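Local structure of putative endo-1,4-beta-xylanase (Bacteroides thetaiotaomicron VPI-5482, 5MSX) at residues C[442-447]-C[451-456]; C[366-371]-C[395-400]; C[323-328]-C[357-362]. The protein probably hydrolyses glycosidic bonds in plant pectin, as a calcium-binding family 43 glycoside hydrolase linked to arabinofuranosidase activity on rhamnogalacturonan II. All blocks are in the same frame, centred on the assembly; numbering follows the deposited sequence.

Interaction 1 of 3, residues C[442-447]-C[451-456]; sequences LRIKIL and PGIWEW. With CA (calcium ion), chain T.
Ile444 sets its CD1 methyl almost squarely over the indole of Trp456, a CH-pi contact in which CD1 lies 3.3 Å from the centroid of the Trp456 six-membered ring and 13° off the ring normal. The two side chains come from opposite directions, and the isoleucine is turned away from full extension (chi2 147°) as it brings the methyl over the ring centre. Leu442 adds a second contact, its CB 3.7 Å from Trp456 CZ2, in an oblique approach. Beside this tight patch, Ile453 CD1 meets Ile444 CD1 at 3.9 Å. Packing becomes sparser toward Pro451, where Ile446 CD1 rests on the backbone, 3.6 Å from Pro451 CA. On the reverse side of strand 438-448 the character changes: Arg443 points away, partly exposed, and forms a salt bridge to Glu408 and a cation-pi contact with Trp416. The fold is the beta sandwich expected of an F5/8 type C domain. Residues 442-447 and 451-456 face each other across its interior, with Ile444 CA and Trp456 CA 10.2 Å apart. At Trp454 the second strand turns a corner, and Trp454 and Glu455 form a classic beta bulge opposite Tyr395. There Trp454 O and Glu455 OE2 bind calcium at 2.4 and 2.6 Å, and Phe357, Asp360, Ala362 and Ser365 complete the site. An interface whose side-chain contacts are apolar thus adjoins an ionic anchor: the interior coheres by shape and dispersion, whereas the metal probably fixes the bend of the chain beside it.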
loop_
_atom_site.group_PDB
_atom_site.type_symbol
_atom_site.label_atom_id
_atom_site.label_comp_id
_atom_site.label_asym_id
_atom_site.label_seq_id
_atom_site.Cartn_x
_atom_site.Cartn_y
_atom_site.Cartn_z
ATOM N N LEU C 442 32.578 -27.059 -33.950
ATOM C CA LEU C 442 31.220 -27.205 -33.436
ATOM C C LEU C 442 30.271 -26.924 -34.560
ATOM O O LEU C 442 30.575 -26.119 -35.441
ATOM C CB LEU C 442 30.912 -26.199 -32.328
ATOM C CG LEU C 442 31.067 -26.628 -30.877
ATOM C CD1 LEU C 442 32.540 -26.868 -30.554
ATOM C CD2 LEU C 442 30.442 -25.582 -29.955
ATOM N N ARG C 443 29.096 -27.533 -34.478
ATOM C CA ARG C 443 28.067 -27.322 -35.442
ATOM C C ARG C 443 26.729 -27.301 -34.762
ATOM O O ARG C 443 26.441 -28.154 -33.921
ATOM C CB ARG C 443 28.067 -28.449 -36.488
ATOM C CG ARG C 443 26.962 -28.325 -37.526
ATOM C CD ARG C 443 27.194 -29.243 -38.722
ATOM N NE ARG C 443 26.753 -30.616 -38.460
ATOM C CZ ARG C 443 27.109 -31.684 -39.178
ATOM N NH1 ARG C 443 27.930 -31.572 -40.219
ATOM N NH2 ARG C 443 26.638 -32.883 -38.852
ATOM N N ILE C 444 25.897 -26.363 -35.188
ATOM C CA ILE C 444 24.509 -26.271 -34.749
ATOM C C ILE C 444 23.677 -26.614 -35.952
ATOM O O ILE C 444 23.940 -26.091 -37.019
ATOM C CB ILE C 444 24.169 -24.838 -34.302
ATOM C CG1 ILE C 444 24.980 -24.485 -33.065
ATOM C CG2 ILE C 444 22.671 -24.664 -34.036
ATOM C CD1 ILE C 444 25.346 -23.028 -33.005
ATOM N N LYS C 445 22.703 -27.503 -35.796
ATOM C CA LYS C 445 21.677 -27.687 -36.814
ATOM C C LYS C 445 20.377 -27.206 -36.210
ATOM O O LYS C 445 20.041 -27.601 -35.112
ATOM C CB LYS C 445 21.531 -29.163 -37.226
ATOM C CG LYS C 445 22.784 -29.810 -37.802
ATOM C CD LYS C 445 22.468 -31.154 -38.473
ATOM C CE LYS C 445 22.385 -32.282 -37.457
ATOM N NZ LYS C 445 21.561 -33.429 -37.937
ATOM N N ILE C 446 19.631 -26.391 -36.935
ATOM C CA ILE C 446 18.418 -25.807 -36.410
ATOM C C ILE C 446 17.240 -26.622 -36.917
ATOM O O ILE C 446 17.064 -26.781 -38.117
ATOM C CB ILE C 446 18.300 -24.307 -36.782
ATOM C CG1 ILE C 446 19.536 -23.559 -36.271
ATOM C CG2 ILE C 446 17.028 -23.699 -36.189
ATOM C CD1 ILE C 446 19.603 -22.090 -36.621
ATOM N N LEU C 447 16.426 -27.105 -35.981
ATOM C CA LEU C 447 15.304 -27.991 -36.266
ATOM C C LEU C 447 13.975 -27.266 -36.272
ATOM O O LEU C 447 13.131 -27.564 -37.110
ATOM C CB LEU C 447 15.285 -29.129 -35.246
ATOM C CG LEU C 447 16.505 -30.075 -35.276
ATOM C CD1 LEU C 447 16.614 -30.871 -33.973
ATOM C CD2 LEU C 447 16.432 -30.998 -36.485
ATOM N N PRO C 451 15.942 -19.605 -38.493
ATOM C CA PRO C 451 17.292 -20.126 -38.644
ATOM C C PRO C 451 18.373 -19.023 -38.757
ATOM O O PRO C 451 18.891 -18.755 -39.847
ATOM C CB PRO C 451 17.179 -20.988 -39.919
ATOM C CG PRO C 451 16.152 -20.287 -40.741
ATOM C CD PRO C 451 15.164 -19.720 -39.745
ATOM N N GLY C 452 18.707 -18.398 -37.622
ATOM C CA GLY C 452 19.686 -17.334 -37.584
ATOM C C GLY C 452 20.237 -17.087 -36.208
ATOM O O GLY C 452 19.613 -17.462 -35.224
ATOM N N ILE C 453 21.408 -16.459 -36.151
ATOM C CA ILE C 453 22.137 -16.238 -34.920
ATOM C C ILE C 453 22.713 -14.804 -34.877
ATOM O O ILE C 453 23.514 -14.402 -35.767
ATOM C CB ILE C 453 23.311 -17.248 -34.789
ATOM C CG1 ILE C 453 22.809 -18.704 -34.834
ATOM C CG2 ILE C 453 24.078 -17.014 -33.499
ATOM C CD1 ILE C 453 23.905 -19.734 -34.600
ATOM N N TRP C 454 22.321 -14.057 -33.832
ATOM C CA TRP C 454 22.971 -12.780 -33.456
ATOM C C TRP C 454 24.385 -12.964 -32.895
ATOM O O TRP C 454 25.332 -12.286 -33.311
ATOM C CB TRP C 454 22.138 -12.045 -32.393
ATOM C CG TRP C 454 20.771 -11.614 -32.785
ATOM C CD1 TRP C 454 19.605 -12.176 -32.403
ATOM C CD2 TRP C 454 20.429 -10.499 -33.626
ATOM N NE1 TRP C 454 18.541 -11.489 -32.939
ATOM C CE2 TRP C 454 19.019 -10.467 -33.717
ATOM C CE3 TRP C 454 21.181 -9.545 -34.335
ATOM C CZ2 TRP C 454 18.333 -9.506 -34.480
ATOM C CZ3 TRP C 454 20.519 -8.612 -35.093
ATOM C CH2 TRP C 454 19.104 -8.576 -35.141
ATOM N N GLU C 455 24.525 -13.858 -31.918
ATOM C CA GLU C 455 25.810 -14.086 -31.234
ATOM C C GLU C 455 25.942 -15.529 -30.784
ATOM O O GLU C 455 24.980 -16.114 -30.290
ATOM C CB GLU C 455 26.012 -13.158 -30.013
ATOM C CG GLU C 455 26.544 -11.759 -30.339
ATOM C CD GLU C 455 27.829 -11.806 -31.170
ATOM O OE1 GLU C 455 28.793 -12.458 -30.721
ATOM O OE2 GLU C 455 27.874 -11.233 -32.288
ATOM N N TRP C 456 27.141 -16.085 -30.946
ATOM C CA TRP C 456 27.427 -17.461 -30.553
ATOM C C TRP C 456 28.746 -17.401 -29.831
ATOM O O TRP C 456 29.794 -17.174 -30.441
ATOM C CB TRP C 456 27.474 -18.388 -31.767
ATOM C CG TRP C 456 27.761 -19.857 -31.496
ATOM C CD1 TRP C 456 27.684 -20.517 -30.298
ATOM C CD2 TRP C 456 28.140 -20.845 -32.469
ATOM N NE1 TRP C 456 28.025 -21.845 -30.461
ATOM C CE2 TRP C 456 28.302 -22.072 -31.784
ATOM C CE3 TRP C 456 28.376 -20.808 -33.850
ATOM C CZ2 TRP C 456 28.670 -23.259 -32.439
ATOM C CZ3 TRP C 456 28.741 -21.985 -34.500
ATOM C CH2 TRP C 456 28.889 -23.193 -33.792
HETATM CA CA CA T . 26.570 -10.510 -34.389
#

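Interaction 2 of 3, residues C[366-371]-C[395-400]. With EDO (1,2-ethanediol), chain B.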
loop_
_atom_site.group_PDB
_atom_site.type_symbol
_atom_site.label_atom_id
_atom_site.label_comp_id
_atom_site.label_asym_id
_atom_site.label_seq_id
_atom_site.Cartn_x
_atom_site.Cartn_y
_atom_site.Cartn_z
ATOM N N ARG C 366 23.758 -10.298 -37.497
ATOM C CA ARG C 366 23.330 -11.678 -37.430
ATOM C C ARG C 366 23.646 -12.435 -38.715
ATOM O O ARG C 366 23.573 -11.867 -39.823
ATOM C CB ARG C 366 21.811 -11.740 -37.204
ATOM C CG ARG C 366 21.066 -10.779 -38.104
ATOM C CD ARG C 366 19.587 -10.830 -37.877
ATOM N NE ARG C 366 18.977 -9.849 -38.745
ATOM C CZ ARG C 366 17.711 -9.834 -39.112
ATOM N NH1 ARG C 366 16.869 -10.731 -38.654
ATOM N NH2 ARG C 366 17.292 -8.894 -39.932
ATOM N N TRP C 367 23.960 -13.722 -38.549
ATOM C CA TRP C 367 23.848 -14.704 -39.650
ATOM C C TRP C 367 22.392 -15.021 -39.823
ATOM O O TRP C 367 21.658 -15.115 -38.836
ATOM C CB TRP C 367 24.620 -15.991 -39.351
ATOM C CG TRP C 367 24.285 -17.157 -40.259
ATOM C CD1 TRP C 367 24.545 -17.253 -41.594
ATOM C CD2 TRP C 367 23.627 -18.371 -39.893
ATOM N NE1 TRP C 367 24.088 -18.448 -42.090
ATOM C CE2 TRP C 367 23.537 -19.168 -41.069
ATOM C CE3 TRP C 367 23.136 -18.890 -38.680
ATOM C CZ2 TRP C 367 22.947 -20.452 -41.079
ATOM C CZ3 TRP C 367 22.527 -20.186 -38.687
ATOM C CH2 TRP C 367 22.440 -20.940 -39.891
ATOM N N MET C 368 21.961 -15.173 -41.070
ATOM C CA MET C 368 20.668 -15.748 -41.394
ATOM C C MET C 368 20.825 -16.718 -42.568
ATOM O O MET C 368 21.428 -16.376 -43.598
ATOM C CB MET C 368 19.658 -14.667 -41.783
ATOM C CG MET C 368 19.277 -13.707 -40.657
ATOM S SD MET C 368 18.138 -14.461 -39.500
ATOM C CE MET C 368 16.644 -14.598 -40.455
ATOM N N ALA C 369 20.282 -17.926 -42.406
ATOM C CA ALA C 369 20.170 -18.896 -43.498
ATOM C C ALA C 369 19.225 -18.365 -44.579
ATOM O O ALA C 369 18.294 -17.580 -44.277
ATOM C CB ALA C 369 19.643 -20.228 -42.963
ATOM N N ALA C 370 19.437 -18.802 -45.827
ATOM C CA ALA C 370 18.538 -18.428 -46.920
ATOM C C ALA C 370 17.131 -18.989 -46.688
ATOM O O ALA C 370 16.962 -20.045 -46.066
ATOM C CB ALA C 370 19.082 -18.883 -48.263
ATOM N N ALA C 371 16.131 -18.248 -47.160
ATOM C CA ALA C 371 14.730 -18.660 -47.082
ATOM C C ALA C 371 14.500 -20.101 -47.568
ATOM O O ALA C 371 13.796 -20.847 -46.894
ATOM C CB ALA C 371 13.848 -17.688 -47.869
ATOM N N TYR C 395 22.751 -17.170 -29.019
ATOM C CA TYR C 395 21.686 -16.185 -29.069
ATOM C C TYR C 395 21.060 -16.239 -30.443
ATOM O O TYR C 395 21.586 -15.639 -31.377
ATOM C CB TYR C 395 22.281 -14.810 -28.810
ATOM C CG TYR C 395 22.814 -14.607 -27.418
ATOM C CD1 TYR C 395 24.126 -14.924 -27.087
ATOM C CD2 TYR C 395 22.000 -14.059 -26.428
ATOM C CE1 TYR C 395 24.606 -14.724 -25.789
ATOM C CE2 TYR C 395 22.471 -13.839 -25.143
ATOM C CZ TYR C 395 23.761 -14.169 -24.833
ATOM O OH TYR C 395 24.177 -13.943 -23.558
ATOM N N PHE C 396 19.962 -16.966 -30.583
ATOM C CA PHE C 396 19.268 -17.063 -31.867
ATOM C C PHE C 396 18.458 -15.817 -32.179
ATOM O O PHE C 396 18.057 -15.046 -31.282
ATOM C CB PHE C 396 18.322 -18.285 -31.955
ATOM C CG PHE C 396 19.021 -19.633 -31.872
ATOM C CD1 PHE C 396 19.619 -20.207 -33.010
ATOM C CD2 PHE C 396 19.067 -20.358 -30.662
ATOM C CE1 PHE C 396 20.260 -21.453 -32.936
ATOM C CE2 PHE C 396 19.694 -21.609 -30.592
ATOM C CZ PHE C 396 20.296 -22.144 -31.726
ATOM N N VAL C 397 18.161 -15.672 -33.461
ATOM C CA VAL C 397 17.257 -14.642 -33.964
ATOM C C VAL C 397 15.792 -15.037 -33.683
ATOM O O VAL C 397 15.423 -16.213 -33.809
ATOM C CB VAL C 397 17.485 -14.428 -35.490
ATOM C CG1 VAL C 397 16.417 -13.521 -36.072
ATOM C CG2 VAL C 397 18.868 -13.867 -35.738
ATOM N N ARG C 398 14.962 -14.049 -33.348
ATOM C CA ARG C 398 13.591 -14.268 -32.855
ATOM C C ARG C 398 13.521 -15.307 -31.702
ATOM O O ARG C 398 12.719 -16.255 -31.743
ATOM C CB ARG C 398 12.604 -14.611 -33.977
ATOM C CG ARG C 398 11.151 -14.417 -33.542
ATOM C CD ARG C 398 10.181 -14.862 -34.612
ATOM N NE ARG C 398 10.130 -13.907 -35.718
ATOM C CZ ARG C 398 9.440 -14.074 -36.848
ATOM N NH1 ARG C 398 8.729 -15.174 -37.057
ATOM N NH2 ARG C 398 9.456 -13.130 -37.775
ATOM N N PRO C 399 14.313 -15.082 -30.636
ATOM C CA PRO C 399 14.485 -16.015 -29.517
ATOM C C PRO C 399 13.171 -16.298 -28.749
ATOM O O PRO C 399 12.979 -17.401 -28.154
ATOM C CB PRO C 399 15.506 -15.288 -28.642
ATOM C CG PRO C 399 15.232 -13.860 -28.872
ATOM C CD PRO C 399 14.983 -13.800 -30.351
ATOM N N THR C 400 12.266 -15.325 -28.756
ATOM C CA THR C 400 11.036 -15.463 -28.004
ATOM C C THR C 400 10.051 -16.438 -28.658
ATOM O O THR C 400 9.070 -16.796 -28.014
ATOM C CB THR C 400 10.325 -14.130 -27.773
ATOM O OG1 THR C 400 9.925 -13.554 -29.026
ATOM C CG2 THR C 400 11.229 -13.156 -26.981
HETATM C C1 EDO B . 17.246 -17.759 -28.625
HETATM O O1 EDO B . 18.626 -17.844 -28.271
HETATM C C2 EDO B . 16.424 -19.055 -28.599
HETATM O O2 EDO B . 15.019 -18.997 -28.892
#
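Val397 presents its two methyls to Arg366 and Met368, both of which run past it at roughly a right angle. With CG1 anti to the backbone N (chi1 171°), the valine points CG2 at the shaft of the arginine, 3.8 Å from Arg366 CD, while CG1 lies in the plane of the guanidinium, at its edge, 3.8 Å from Arg366 NH1. The arginine chain is extended from CG to NE, and its charged end is directed past the valine to a salt bridge with Glu351. Met368, bent at chi2 and chi3, curls back until its sulfur reaches both methyls, SD standing 3.9 Å from Val397 CG2 and equally near CG1. In the sheet of this F5/8 type C domain, strands 367-368 and 386-396 both pair with strand 452-458, so the contact joins the ends of two strands that flank a common neighbour; Trp454 touches both Arg366 and Val397. One residue earlier, Phe396 turns its ring edge to a bound 1,2-ethanediol, probably a crystallisation additive, and stacks on His403. An alanine in place of Phe396 would probably leave His403 without its stacking partner and the diol without the ring edge beside it. Phe396 N donates to EDO O1 at 2.8 Å, with an N-H...O angle of 161°, while EDO O2 donates to Pro399 O at 2.7 Å; His403 and Ser429 also bond to the diol.

Interaction 3 of 3, residues C[323-328]-C[357-362]. With CA (calcium ion), chain T.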
loop_
_atom_site.group_PDB
_atom_site.type_symbol
_atom_site.label_atom_id
_atom_site.label_comp_id
_atom_site.label_asym_id
_atom_site.label_seq_id
_atom_site.Cartn_x
_atom_site.Cartn_y
_atom_site.Cartn_z
ATOM N N MET C 323 36.516 -17.799 -26.241
ATOM C CA MET C 323 37.485 -18.441 -27.151
ATOM C C MET C 323 37.535 -17.736 -28.509
ATOM O O MET C 323 36.494 -17.359 -29.045
ATOM C CB MET C 323 37.117 -19.907 -27.381
ATOM C CG MET C 323 36.934 -20.727 -26.112
ATOM S SD MET C 323 37.447 -22.447 -26.307
ATOM C CE MET C 323 39.215 -22.181 -26.251
ATOM N N LYS C 324 38.741 -17.567 -29.053
ATOM C CA LYS C 324 38.936 -16.978 -30.377
ATOM C C LYS C 324 38.568 -18.001 -31.451
ATOM O O LYS C 324 39.234 -19.027 -31.582
ATOM C CB LYS C 324 40.389 -16.534 -30.572
ATOM N N ILE C 325 37.499 -17.728 -32.195
ATOM C CA ILE C 325 37.080 -18.555 -33.328
ATOM C C ILE C 325 37.899 -18.162 -34.564
ATOM O O ILE C 325 38.119 -16.976 -34.816
ATOM C CB ILE C 325 35.555 -18.445 -33.561
ATOM C CG1 ILE C 325 34.826 -19.082 -32.372
ATOM C CG2 ILE C 325 35.143 -19.128 -34.864
ATOM C CD1 ILE C 325 33.319 -18.930 -32.390
ATOM N N ASP C 326 38.378 -19.159 -35.312
ATOM C CA ASP C 326 39.273 -18.912 -36.454
ATOM C C ASP C 326 38.545 -18.660 -37.778
ATOM O O ASP C 326 38.917 -17.758 -38.516
ATOM C CB ASP C 326 40.245 -20.072 -36.640
ATOM C CG ASP C 326 41.337 -19.743 -37.630
ATOM O OD1 ASP C 326 42.185 -18.887 -37.302
ATOM O OD2 ASP C 326 41.335 -20.324 -38.742
ATOM N N THR C 327 37.570 -19.511 -38.096
ATOM C CA THR C 327 36.665 -19.316 -39.229
ATOM C C THR C 327 35.285 -19.922 -38.933
ATOM O O THR C 327 35.121 -20.767 -38.033
ATOM C CB THR C 327 37.181 -19.953 -40.540
ATOM O OG1 THR C 327 37.431 -21.343 -40.331
ATOM C CG2 THR C 327 38.451 -19.285 -41.056
ATOM N N VAL C 328 34.304 -19.473 -39.706
ATOM C CA VAL C 328 32.946 -19.982 -39.644
ATOM C C VAL C 328 32.437 -20.134 -41.061
ATOM O O VAL C 328 32.938 -19.488 -41.962
ATOM C CB VAL C 328 31.980 -19.037 -38.882
ATOM C CG1 VAL C 328 32.164 -19.166 -37.391
ATOM C CG2 VAL C 328 32.180 -17.585 -39.291
ATOM N N PHE C 357 29.069 -12.791 -38.912
ATOM C CA PHE C 357 28.171 -12.005 -38.038
ATOM C C PHE C 357 27.654 -12.805 -36.812
ATOM O O PHE C 357 27.309 -12.204 -35.806
ATOM C CB PHE C 357 27.003 -11.368 -38.824
ATOM C CG PHE C 357 27.394 -10.202 -39.746
ATOM C CD1 PHE C 357 28.659 -9.595 -39.715
ATOM C CD2 PHE C 357 26.433 -9.669 -40.618
ATOM C CE1 PHE C 357 28.960 -8.523 -40.540
ATOM C CE2 PHE C 357 26.732 -8.589 -41.442
ATOM C CZ PHE C 357 27.992 -8.018 -41.406
ATOM N N ALA C 358 27.600 -14.138 -36.888
ATOM C CA ALA C 358 27.275 -14.963 -35.693
ATOM C C ALA C 358 28.302 -14.854 -34.537
ATOM O O ALA C 358 27.955 -15.116 -33.374
ATOM C CB ALA C 358 27.084 -16.409 -36.092
ATOM N N VAL C 359 29.555 -14.475 -34.839
ATOM C CA VAL C 359 30.662 -14.525 -33.842
ATOM C C VAL C 359 31.506 -13.265 -33.774
ATOM O O VAL C 359 32.651 -13.314 -33.315
ATOM C CB VAL C 359 31.601 -15.727 -34.107
ATOM C CG1 VAL C 359 30.803 -17.023 -34.073
ATOM C CG2 VAL C 359 32.330 -15.588 -35.445
ATOM N N ASP C 360 30.959 -12.140 -34.237
ATOM C CA ASP C 360 31.688 -10.879 -34.232
ATOM C C ASP C 360 31.615 -10.097 -32.920
ATOM O O ASP C 360 32.307 -9.094 -32.784
ATOM C CB ASP C 360 31.264 -9.978 -35.415
ATOM C CG ASP C 360 29.767 -9.621 -35.419
ATOM O OD1 ASP C 360 28.957 -10.122 -34.583
ATOM O OD2 ASP C 360 29.361 -8.866 -36.331
ATOM N N GLY C 361 30.812 -10.523 -31.955
ATOM C CA GLY C 361 30.637 -9.734 -30.712
ATOM C C GLY C 361 29.738 -8.476 -30.851
ATOM O O GLY C 361 29.712 -7.649 -29.952
ATOM N N ALA C 362 28.985 -8.342 -31.945
ATOM C CA ALA C 362 28.026 -7.220 -32.102
ATOM C C ALA C 362 26.591 -7.733 -32.117
ATOM O O ALA C 362 26.231 -8.590 -32.913
ATOM C CB ALA C 362 28.334 -6.462 -33.377
HETATM CA CA CA T . 26.570 -10.510 -34.389
#
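Val359 meets both Ile325 and Val328 at the protein surface, offering CG1 mainly to Ile325 and CG2 mainly to Val328. With CG1 anti to the carbonyl carbon (chi1 -58°), the valine sends its two methyls to different partners. Ile325 crosses it at about a right angle, its chain extended (chi2 174°) to carry CD1 to 3.6 Å from Val359 CG1. Val328 approaches tip to tip, its CG1 lying 4.1 Å from Val359 CG2. A classic beta bulge, in which Asp326 and Thr327 both face Asp382, lets Ile325 and Val328 point the same way although three positions apart. Immediately after Val359 the loop, part of the F5/8 type C domain, turns to the calcium ion, which Asp360 OD1 binds at 2.4 Å. The same oxygen closes an Asx turn, receiving Ala362 N at 3.2 Å from above the carboxylate plane. Phe357 O and Ala362 O reach the ion from either end of the segment, at 2.3 and 2.5 Å, and Ser365, Trp454 and Glu455 supply further ligands. OD1, shared between ion and amide, probably ties the loop's shape to the metal, whereas between these two segments Val359 meets strand 325-330 by apolar contacts.

All three contacts belong to one beta-sandwich region, at different depths. Interaction 1 is the core member, spanning the interior with an aromatic face; interaction 2 is also buried but smaller, mixing aliphatic, sulfur and arginine groups; interaction 3 lies at the surface, between a strand and a loop. Interactions 1 and 2 share the sheet through strand 452-458, where backbone bonds join Ile453 to Trp367 and Glu455 to Tyr395. Interactions 1 and 3 share the calcium instead: Glu455 OE2 and Asp360 OD1 both bind it, and Glu455 OE1 accepts a weak bond from Gly361 N. Interactions 2 and 3 meet by packing, with Phe357 and Ala358 against Arg366 and Trp367.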